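Local structure of nucleoside-diphosphate-sugar pyrophosphorylase (4EVW) at residues Y133-A147 / E162-H176. The protein probably transfers a nucleotidyl group from a nucleoside triphosphate to a sugar phosphate, releasing pyrophosphate and making a nucleotide sugar. The protein carries 1 engineered substitution. Residues are numbered along the deposited sequence; the frame is centred on the assembly and turned at random.
Sequences YLEVFQGGGDNWSFA and EKNPISDLCSTGLYH
A beta bulge interrupts the antiparallel pairing of strand 133-138 with residues 169-176, where the register slips by two between Leu134–Tyr175 and Val136–Ser171. Glu135 N bonds to Leu174 O and Glu135 O accepts a hydrogen bond from Thr172 N, while the side chain, with CG anti to the backbone N (chi1 -176°), extends so that OE1 accepts a hydrogen bond from Thr172 OG1 at 2.6 Å through the anti lone pair. Arg118 forms a salt bridge with the other carboxylate oxygen. A water bridges the strands at the bulge, donating to Glu135 O and Leu174 O and accepting from Ser171 OG. Beyond the bulge, Cys170 lies among Phe137, Trp144 and Phe146: its SG is 3.5 Å from Phe146 CE2, and its CB packs against Trp144 CB at 3.7 Å. Pro165 CA rests over the centre of the Phe146 ring, 3.6 Å from the centroid, in a CH-pi contact. Ser167 OG, which accepts from Leu169 N in an ST turn, donates to Ala147 O. Through Ser171 N to Ser145 O and Ala147 N to Leu169 O, residues 169-172 bridge 145-147 and strand 133-138, before the chain turns its corner at Gly173 into 174-176, within what is probably a Rossmann-like nucleotidyltransferase fold.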
loop_
_atom_site.group_PDB
_atom_site.type_symbol
_atom_site.label_atom_id
_atom_site.label_comp_id
_atom_site.label_asym_id
_atom_site.label_seq_id
_atom_site.Cartn_x
_atom_site.Cartn_y
_atom_site.Cartn_z
ATOM N N TYR A 133 8.251 7.757 -4.658
ATOM C CA TYR A 133 9.266 7.109 -3.847
ATOM C C TYR A 133 8.716 5.890 -3.144
ATOM O O TYR A 133 7.514 5.786 -2.887
ATOM C CB TYR A 133 9.867 8.086 -2.819
ATOM C CG TYR A 133 9.084 8.216 -1.532
ATOM C CD1 TYR A 133 8.036 9.132 -1.409
ATOM C CD2 TYR A 133 9.383 7.406 -0.440
ATOM C CE1 TYR A 133 7.312 9.236 -0.215
ATOM C CE2 TYR A 133 8.672 7.498 0.745
ATOM C CZ TYR A 133 7.639 8.410 0.853
ATOM O OH TYR A 133 6.947 8.492 2.039
ATOM N N LEU A 134 9.614 4.958 -2.853
ATOM C CA LEU A 134 9.265 3.727 -2.166
ATOM C C LEU A 134 9.918 3.782 -0.806
ATOM O O LEU A 134 11.111 4.055 -0.698
ATOM C CB LEU A 134 9.817 2.501 -2.909
ATOM C CG LEU A 134 9.295 2.192 -4.310
ATOM C CD1 LEU A 134 10.151 2.893 -5.362
ATOM C CD2 LEU A 134 9.327 0.677 -4.517
ATOM N N GLU A 135 9.138 3.535 0.235
ATOM C CA GLU A 135 9.688 3.522 1.578
ATOM C C GLU A 135 10.315 2.144 1.730
ATOM O O GLU A 135 9.695 1.134 1.383
ATOM C CB GLU A 135 8.578 3.711 2.595
ATOM C CG GLU A 135 9.051 3.817 4.023
ATOM C CD GLU A 135 7.889 3.990 4.967
ATOM O OE1 GLU A 135 7.144 3.010 5.170
ATOM O OE2 GLU A 135 7.709 5.114 5.485
ATOM N N VAL A 136 11.541 2.092 2.233
ATOM C CA VAL A 136 12.226 0.815 2.378
ATOM C C VAL A 136 12.911 0.644 3.730
ATOM O O VAL A 136 13.118 1.611 4.463
ATOM C CB VAL A 136 13.303 0.637 1.267
ATOM C CG1 VAL A 136 12.644 0.606 -0.108
ATOM C CG2 VAL A 136 14.332 1.775 1.336
ATOM N N PHE A 137 13.238 -0.602 4.062
ATOM C CA PHE A 137 13.960 -0.903 5.289
ATOM C C PHE A 137 14.994 -1.968 4.941
ATOM O O PHE A 137 14.910 -2.617 3.894
ATOM C CB PHE A 137 13.026 -1.401 6.410
ATOM C CG PHE A 137 12.493 -2.786 6.198
ATOM C CD1 PHE A 137 11.479 -3.025 5.278
ATOM C CD2 PHE A 137 13.005 -3.856 6.923
ATOM C CE1 PHE A 137 10.982 -4.304 5.084
ATOM C CE2 PHE A 137 12.514 -5.143 6.737
ATOM C CZ PHE A 137 11.501 -5.368 5.815
ATOM N N GLN A 138 15.981 -2.129 5.812
ATOM C CA GLN A 138 17.042 -3.104 5.595
ATOM C C GLN A 138 16.466 -4.446 6.037
ATOM O O GLN A 138 16.477 -4.769 7.222
ATOM C CB GLN A 138 18.251 -2.727 6.454
ATOM C CG GLN A 138 19.582 -3.204 5.907
ATOM C CD GLN A 138 20.107 -2.321 4.790
ATOM O OE1 GLN A 138 20.514 -1.181 5.021
ATOM N NE2 GLN A 138 20.094 -2.843 3.568
ATOM N N GLY A 139 15.967 -5.231 5.086
ATOM C CA GLY A 139 15.332 -6.488 5.446
ATOM C C GLY A 139 15.982 -7.828 5.174
ATOM O O GLY A 139 16.835 -7.974 4.296
ATOM N N GLY A 140 15.539 -8.826 5.933
ATOM C CA GLY A 140 16.073 -10.165 5.790
ATOM C C GLY A 140 15.243 -11.084 4.916
ATOM O O GLY A 140 14.015 -11.008 4.887
ATOM N N GLY A 141 15.925 -11.961 4.194
ATOM C CA GLY A 141 15.221 -12.900 3.346
ATOM C C GLY A 141 14.953 -12.423 1.935
ATOM O O GLY A 141 15.412 -11.355 1.517
ATOM N N ASP A 142 14.182 -13.223 1.208
ATOM C CA ASP A 142 13.857 -12.937 -0.182
ATOM C C ASP A 142 12.390 -12.682 -0.482
ATOM O O ASP A 142 12.038 -12.374 -1.622
ATOM C CB ASP A 142 14.328 -14.090 -1.065
ATOM C CG ASP A 142 15.831 -14.189 -1.133
ATOM O OD1 ASP A 142 16.502 -13.193 -0.787
ATOM O OD2 ASP A 142 16.344 -15.252 -1.544
ATOM N N ASN A 143 11.533 -12.798 0.525
ATOM C CA ASN A 143 10.112 -12.604 0.297
ATOM C C ASN A 143 9.616 -11.176 0.492
ATOM O O ASN A 143 8.729 -10.912 1.305
ATOM C CB ASN A 143 9.314 -13.560 1.180
ATOM C CG ASN A 143 7.853 -13.595 0.807
ATOM O OD1 ASN A 143 7.475 -13.197 -0.295
ATOM N ND2 ASN A 143 7.021 -14.085 1.717
ATOM N N TRP A 144 10.191 -10.260 -0.275
ATOM C CA TRP A 144 9.810 -8.857 -0.217
ATOM C C TRP A 144 9.884 -8.301 -1.625
ATOM O O TRP A 144 10.325 -8.982 -2.548
ATOM C CB TRP A 144 10.800 -8.050 0.630
ATOM C CG TRP A 144 11.084 -8.580 1.991
ATOM C CD1 TRP A 144 12.111 -9.405 2.359
ATOM C CD2 TRP A 144 10.346 -8.303 3.181
ATOM N NE1 TRP A 144 12.058 -9.652 3.708
ATOM C CE2 TRP A 144 10.983 -8.989 4.239
ATOM C CE3 TRP A 144 9.204 -7.537 3.459
ATOM C CZ2 TRP A 144 10.515 -8.934 5.555
ATOM C CZ3 TRP A 144 8.739 -7.482 4.767
ATOM C CH2 TRP A 144 9.394 -8.177 5.800
ATOM N N SER A 145 9.432 -7.066 -1.790
ATOM C CA SER A 145 9.571 -6.395 -3.069
ATOM C C SER A 145 10.814 -5.565 -2.778
ATOM O O SER A 145 10.955 -5.012 -1.688
ATOM C CB SER A 145 8.369 -5.500 -3.398
ATOM O OG SER A 145 7.610 -5.186 -2.248
ATOM N N PHE A 146 11.722 -5.512 -3.740
ATOM C CA PHE A 146 12.985 -4.808 -3.567
ATOM C C PHE A 146 13.143 -3.585 -4.450
ATOM O O PHE A 146 12.580 -3.520 -5.538
ATOM C CB PHE A 146 14.141 -5.759 -3.879
ATOM C CG PHE A 146 14.187 -6.969 -2.999
ATOM C CD1 PHE A 146 13.424 -8.098 -3.287
ATOM C CD2 PHE A 146 14.990 -6.972 -1.868
ATOM C CE1 PHE A 146 13.468 -9.218 -2.450
ATOM C CE2 PHE A 146 15.041 -8.080 -1.029
ATOM C CZ PHE A 146 14.279 -9.205 -1.319
ATOM N N ALA A 147 13.919 -2.616 -3.975
ATOM C CA ALA A 147 14.212 -1.420 -4.755
ATOM C C ALA A 147 15.736 -1.400 -4.878
ATOM O O ALA A 147 16.446 -1.545 -3.880
ATOM C CB ALA A 147 13.716 -0.167 -4.041
ATOM N N GLU A 162 9.534 -7.737 -7.490
ATOM C CA GLU A 162 8.653 -8.212 -6.431
ATOM C C GLU A 162 9.163 -9.461 -5.715
ATOM O O GLU A 162 8.878 -9.647 -4.536
ATOM C CB GLU A 162 7.242 -8.467 -6.968
ATOM C CG GLU A 162 6.211 -8.823 -5.889
ATOM C CD GLU A 162 5.811 -7.641 -5.012
ATOM O OE1 GLU A 162 6.029 -6.483 -5.428
ATOM O OE2 GLU A 162 5.257 -7.871 -3.910
ATOM N N LYS A 163 9.911 -10.323 -6.394
ATOM C CA LYS A 163 10.406 -11.516 -5.707
ATOM C C LYS A 163 11.896 -11.710 -5.896
ATOM O O LYS A 163 12.533 -12.470 -5.171
ATOM C CB LYS A 163 9.672 -12.768 -6.197
ATOM C CG LYS A 163 8.159 -12.639 -6.235
ATOM C CD LYS A 163 7.474 -13.282 -5.043
ATOM C CE LYS A 163 5.966 -13.122 -5.165
ATOM N NZ LYS A 163 5.322 -12.933 -3.839
ATOM N N ASN A 164 12.454 -11.025 -6.881
ATOM C CA ASN A 164 13.873 -11.138 -7.137
ATOM C C ASN A 164 14.622 -10.167 -6.226
ATOM O O ASN A 164 14.345 -8.968 -6.228
ATOM C CB ASN A 164 14.150 -10.839 -8.606
ATOM C CG ASN A 164 15.585 -11.095 -8.983
ATOM O OD1 ASN A 164 16.276 -11.883 -8.337
ATOM N ND2 ASN A 164 16.042 -10.443 -10.045
ATOM N N PRO A 165 15.556 -10.685 -5.404
ATOM C CA PRO A 165 16.365 -9.891 -4.467
ATOM C C PRO A 165 17.469 -9.115 -5.154
ATOM O O PRO A 165 18.650 -9.407 -4.969
ATOM C CB PRO A 165 16.955 -10.938 -3.530
ATOM C CG PRO A 165 15.987 -12.042 -3.587
ATOM C CD PRO A 165 15.626 -12.110 -5.046
ATOM N N ILE A 166 17.088 -8.117 -5.933
ATOM C CA ILE A 166 18.059 -7.317 -6.647
ATOM C C ILE A 166 18.812 -6.349 -5.733
ATOM O O ILE A 166 19.670 -5.604 -6.194
ATOM C CB ILE A 166 17.360 -6.532 -7.757
ATOM C CG1 ILE A 166 16.266 -5.653 -7.149
ATOM C CG2 ILE A 166 16.724 -7.500 -8.751
ATOM C CD1 ILE A 166 15.560 -4.788 -8.156
ATOM N N SER A 167 18.490 -6.361 -4.440
ATOM C CA SER A 167 19.147 -5.480 -3.471
ATOM C C SER A 167 18.736 -5.917 -2.077
ATOM O O SER A 167 18.044 -6.919 -1.920
ATOM C CB SER A 167 18.691 -4.031 -3.663
ATOM O OG SER A 167 17.432 -3.824 -3.034
ATOM N N ASP A 168 19.160 -5.173 -1.061
ATOM C CA ASP A 168 18.733 -5.508 0.287
ATOM C C ASP A 168 17.865 -4.393 0.872
ATOM O O ASP A 168 17.731 -4.267 2.087
ATOM C CB ASP A 168 19.920 -5.849 1.205
ATOM C CG ASP A 168 20.946 -4.755 1.277
ATOM O OD1 ASP A 168 20.829 -3.784 0.509
ATOM O OD2 ASP A 168 21.878 -4.877 2.102
ATOM N N LEU A 169 17.273 -3.588 -0.010
ATOM C CA LEU A 169 16.355 -2.526 0.401
ATOM C C LEU A 169 14.967 -3.085 0.096
ATOM O O LEU A 169 14.565 -3.170 -1.066
ATOM C CB LEU A 169 16.592 -1.253 -0.410
ATOM C CG LEU A 169 17.986 -0.628 -0.282
ATOM C CD1 LEU A 169 18.094 0.584 -1.180
ATOM C CD2 LEU A 169 18.241 -0.248 1.166
ATOM N N CYS A 170 14.239 -3.459 1.144
ATOM C CA CYS A 170 12.914 -4.054 0.992
ATOM C C CYS A 170 11.774 -3.091 1.264
ATOM O O CYS A 170 11.820 -2.308 2.214
ATOM C CB CYS A 170 12.790 -5.250 1.931
ATOM S SG CYS A 170 14.246 -6.316 1.885
ATOM N N SER A 171 10.733 -3.176 0.440
ATOM C CA SER A 171 9.576 -2.303 0.593
ATOM C C SER A 171 8.795 -2.544 1.876
ATOM O O SER A 171 8.567 -3.687 2.283
ATOM C CB SER A 171 8.626 -2.459 -0.601
ATOM O OG SER A 171 7.429 -1.731 -0.379
ATOM N N THR A 172 8.380 -1.455 2.510
ATOM C CA THR A 172 7.585 -1.530 3.726
ATOM C C THR A 172 6.125 -1.661 3.309
ATOM O O THR A 172 5.254 -1.900 4.138
ATOM C CB THR A 172 7.703 -0.245 4.560
ATOM O OG1 THR A 172 7.173 0.853 3.804
ATOM C CG2 THR A 172 9.160 0.041 4.918
ATOM N N GLY A 173 5.861 -1.491 2.019
ATOM C CA GLY A 173 4.494 -1.570 1.540
ATOM C C GLY A 173 3.908 -0.187 1.318
ATOM O O GLY A 173 2.729 -0.049 0.985
ATOM N N LEU A 174 4.719 0.848 1.529
ATOM C CA LEU A 174 4.255 2.212 1.301
ATOM C C LEU A 174 4.854 2.658 -0.026
ATOM O O LEU A 174 6.074 2.734 -0.176
ATOM C CB LEU A 174 4.697 3.147 2.432
ATOM C CG LEU A 174 4.074 4.541 2.305
ATOM C CD1 LEU A 174 3.669 5.059 3.676
ATOM C CD2 LEU A 174 5.050 5.478 1.611
ATOM N N TYR A 175 3.980 2.927 -0.992
ATOM C CA TYR A 175 4.377 3.339 -2.330
ATOM C C TYR A 175 3.762 4.689 -2.645
ATOM O O TYR A 175 2.541 4.813 -2.743
ATOM C CB TYR A 175 3.881 2.326 -3.361
ATOM C CG TYR A 175 4.300 0.912 -3.068
ATOM C CD1 TYR A 175 3.399 -0.010 -2.531
ATOM C CD2 TYR A 175 5.600 0.491 -3.327
ATOM C CE1 TYR A 175 3.788 -1.321 -2.263
ATOM C CE2 TYR A 175 6.001 -0.810 -3.063
ATOM C CZ TYR A 175 5.093 -1.711 -2.534
ATOM O OH TYR A 175 5.491 -3.001 -2.284
ATOM N N HIS A 176 4.607 5.694 -2.824
ATOM C CA HIS A 176 4.126 7.034 -3.103
ATOM C C HIS A 176 4.322 7.426 -4.563
ATOM O O HIS A 176 5.349 7.107 -5.168
ATOM C CB HIS A 176 4.857 8.037 -2.202
ATOM C CG HIS A 176 4.389 9.451 -2.370
ATOM N ND1 HIS A 176 3.217 9.919 -1.814
ATOM C CD2 HIS A 176 4.933 10.493 -3.037
ATOM C CE1 HIS A 176 3.063 11.194 -2.129
ATOM N NE2 HIS A 176 4.090 11.568 -2.872
HETATM O O HOH W 1 7.876 0.700 -0.554
#